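Local structure of protein (alpha-2u-globulin) (2A2U) at residues G72-I77 and C83-L88. The protein probably binds and carries small hydrophobic ligands, as a rat member of the lipocalin family, and also takes up a hyaline droplet inducer. Sequence-based numbering, arbitrary orientation.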
loop_
_atom_site.group_PDB
_atom_site.type_symbol
_atom_site.label_atom_id
_atom_site.label_comp_id
_atom_site.label_asym_id
_atom_site.label_seq_id
_atom_site.Cartn_x
_atom_site.Cartn_y
_atom_site.Cartn_z
ATOM N N GLY A 72 -11.713 -1.252 -7.197
ATOM C CA GLY A 72 -10.707 -2.292 -7.223
ATOM C C GLY A 72 -10.716 -2.882 -8.610
ATOM O O GLY A 72 -11.773 -3.046 -9.191
ATOM N N PHE A 73 -9.552 -3.206 -9.146
ATOM C CA PHE A 73 -9.464 -3.781 -10.474
ATOM C C PHE A 73 -8.680 -5.082 -10.436
ATOM O O PHE A 73 -7.506 -5.085 -10.068
ATOM C CB PHE A 73 -8.746 -2.821 -11.425
ATOM C CG PHE A 73 -9.497 -1.552 -11.702
ATOM C CD1 PHE A 73 -9.418 -0.474 -10.829
ATOM C CD2 PHE A 73 -10.272 -1.426 -12.855
ATOM C CE1 PHE A 73 -10.107 0.708 -11.094
ATOM C CE2 PHE A 73 -10.964 -0.243 -13.127
ATOM C CZ PHE A 73 -10.878 0.822 -12.245
ATOM N N LYS A 74 -9.327 -6.189 -10.787
ATOM C CA LYS A 74 -8.644 -7.476 -10.847
ATOM C C LYS A 74 -8.444 -7.754 -12.322
ATOM O O LYS A 74 -9.408 -7.832 -13.067
ATOM C CB LYS A 74 -9.480 -8.581 -10.225
ATOM C CG LYS A 74 -8.772 -9.896 -10.267
ATOM C CD LYS A 74 -9.468 -10.892 -9.417
ATOM C CE LYS A 74 -9.601 -12.188 -10.165
ATOM N NZ LYS A 74 -10.125 -13.284 -9.314
ATOM N N PHE A 75 -7.198 -7.895 -12.747
ATOM C CA PHE A 75 -6.901 -8.117 -14.157
ATOM C C PHE A 75 -5.676 -8.996 -14.340
ATOM O O PHE A 75 -4.958 -9.270 -13.386
ATOM C CB PHE A 75 -6.632 -6.779 -14.829
ATOM C CG PHE A 75 -5.434 -6.070 -14.277
ATOM C CD1 PHE A 75 -5.522 -5.364 -13.078
ATOM C CD2 PHE A 75 -4.203 -6.144 -14.919
ATOM C CE1 PHE A 75 -4.399 -4.745 -12.524
ATOM C CE2 PHE A 75 -3.067 -5.527 -14.372
ATOM C CZ PHE A 75 -3.169 -4.828 -13.171
ATOM N N ARG A 76 -5.429 -9.412 -15.579
ATOM C CA ARG A 76 -4.284 -10.253 -15.892
ATOM C C ARG A 76 -3.338 -9.538 -16.818
ATOM O O ARG A 76 -3.733 -8.652 -17.575
ATOM C CB ARG A 76 -4.711 -11.566 -16.537
ATOM C CG ARG A 76 -5.321 -12.532 -15.577
ATOM C CD ARG A 76 -4.972 -13.949 -15.937
ATOM N NE ARG A 76 -5.964 -14.876 -15.414
ATOM C CZ ARG A 76 -7.107 -15.157 -16.033
ATOM N NH1 ARG A 76 -7.394 -14.587 -17.203
ATOM N NH2 ARG A 76 -7.992 -15.959 -15.457
ATOM N N ILE A 77 -2.080 -9.944 -16.767
ATOM C CA ILE A 77 -1.073 -9.339 -17.608
ATOM C C ILE A 77 -0.027 -10.390 -17.937
ATOM O O ILE A 77 0.358 -11.178 -17.082
ATOM C CB ILE A 77 -0.451 -8.106 -16.922
ATOM C CG1 ILE A 77 0.493 -7.397 -17.879
ATOM C CG2 ILE A 77 0.276 -8.500 -15.657
ATOM C CD1 ILE A 77 0.838 -6.011 -17.441
ATOM N N CYS A 83 0.976 -15.254 -17.792
ATOM C CA CYS A 83 -0.158 -14.489 -17.322
ATOM C C CYS A 83 -0.203 -14.373 -15.809
ATOM O O CYS A 83 -0.558 -15.320 -15.113
ATOM C CB CYS A 83 -1.434 -15.136 -17.827
ATOM S SG CYS A 83 -1.559 -15.046 -19.652
ATOM N N ARG A 84 0.178 -13.200 -15.316
ATOM C CA ARG A 84 0.201 -12.889 -13.897
ATOM C C ARG A 84 -1.134 -12.254 -13.492
ATOM O O ARG A 84 -1.708 -11.465 -14.235
ATOM C CB ARG A 84 1.400 -11.966 -13.613
ATOM C CG ARG A 84 1.382 -11.210 -12.290
ATOM C CD ARG A 84 2.725 -11.312 -11.556
ATOM N NE ARG A 84 2.702 -10.638 -10.258
ATOM C CZ ARG A 84 3.397 -9.539 -9.967
ATOM N NH1 ARG A 84 4.181 -8.975 -10.883
ATOM N NH2 ARG A 84 3.309 -8.997 -8.756
ATOM N N GLU A 85 -1.652 -12.669 -12.342
ATOM C CA GLU A 85 -2.914 -12.172 -11.794
ATOM C C GLU A 85 -2.634 -11.026 -10.813
ATOM O O GLU A 85 -1.899 -11.200 -9.841
ATOM C CB GLU A 85 -3.623 -13.323 -11.074
ATOM C CG GLU A 85 -4.997 -13.018 -10.525
ATOM C CD GLU A 85 -6.064 -12.988 -11.587
ATOM O OE1 GLU A 85 -6.630 -14.048 -11.916
ATOM O OE2 GLU A 85 -6.355 -11.890 -12.085
ATOM N N LEU A 86 -3.234 -9.864 -11.051
ATOM C CA LEU A 86 -3.022 -8.697 -10.193
ATOM C C LEU A 86 -4.325 -8.051 -9.741
ATOM O O LEU A 86 -5.393 -8.419 -10.200
ATOM C CB LEU A 86 -2.177 -7.651 -10.925
ATOM C CG LEU A 86 -0.770 -8.055 -11.365
ATOM C CD1 LEU A 86 -0.101 -6.887 -12.061
ATOM C CD2 LEU A 86 0.034 -8.486 -10.153
ATOM N N TYR A 87 -4.226 -7.091 -8.827
ATOM C CA TYR A 87 -5.387 -6.372 -8.314
ATOM C C TYR A 87 -4.922 -5.019 -7.797
ATOM O O TYR A 87 -4.099 -4.955 -6.887
ATOM C CB TYR A 87 -6.048 -7.147 -7.176
ATOM C CG TYR A 87 -7.408 -6.595 -6.753
ATOM C CD1 TYR A 87 -7.501 -5.463 -5.932
ATOM C CD2 TYR A 87 -8.589 -7.179 -7.208
ATOM C CE1 TYR A 87 -8.733 -4.933 -5.566
ATOM C CE2 TYR A 87 -9.830 -6.660 -6.850
ATOM C CZ TYR A 87 -9.896 -5.532 -6.034
ATOM O OH TYR A 87 -11.131 -5.019 -5.678
ATOM N N LEU A 88 -5.452 -3.942 -8.371
ATOM C CA LEU A 88 -5.066 -2.595 -7.969
ATOM C C LEU A 88 -6.250 -1.807 -7.467
ATOM O O LEU A 88 -7.364 -1.987 -7.936
ATOM C CB LEU A 88 -4.442 -1.834 -9.146
ATOM C CG LEU A 88 -3.131 -2.349 -9.741
ATOM C CD1 LEU A 88 -2.733 -1.511 -10.939
ATOM C CD2 LEU A 88 -2.050 -2.305 -8.690
#
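Antiparallel strand pairing joins 72-77 to 83-88, the two arms of a beta hairpin in the wall of the barrel, with Phe73, Phe75 and Ile77 in hydrogen-bonded pairs with Leu88, Leu86 and Arg84. Six backbone bonds result, two per pair; the straightest runs from Leu86 N to Phe75 O, 3.0 Å with 169° at the hydrogen. On the face carrying Phe73, Phe75, Ile77, Leu86 and Leu88 the packing is mostly apolar. Phe75 takes the crowded rotamer, CG between the backbone N and carbonyl carbon (chi1 63°), and its ring leans over the neighbouring strand. There Leu86 CB lies over one ring face, 4.2 Å from the centroid in a CH-pi contact, while Leu88 CG meets the ring edge in plane, 3.9 Å from Phe75 CE1. Ile77 CG2 extends this row to Leu86 CD1. Such up-and-down hairpins build the lipocalin barrel, and strand 60-67 continues the sheet beyond 72-77. The face of Lys74, Arg76, Glu85 and Tyr87 is polar. Glu85, bent at chi2, brings its carboxylate between the two basic chains: OE1 makes a long salt bridge to Arg76 NE at 3.7 Å, the guanidinium and carboxylate planes 43° apart, and OE2 lies 3.6 Å from Lys74 CG. The ammonium of Lys74 instead pairs with Asp65 of the second subunit. Tyr87 lies across the first strand, one ring face over Phe73 O and its OH 3.2 Å from Gly72 CA; that hydroxyl bonds to Asp65 of its own chain, while the ring stacks on Tyr87 of the second subunit. Near the turn, a disulfide ties Cys83 to Cys176.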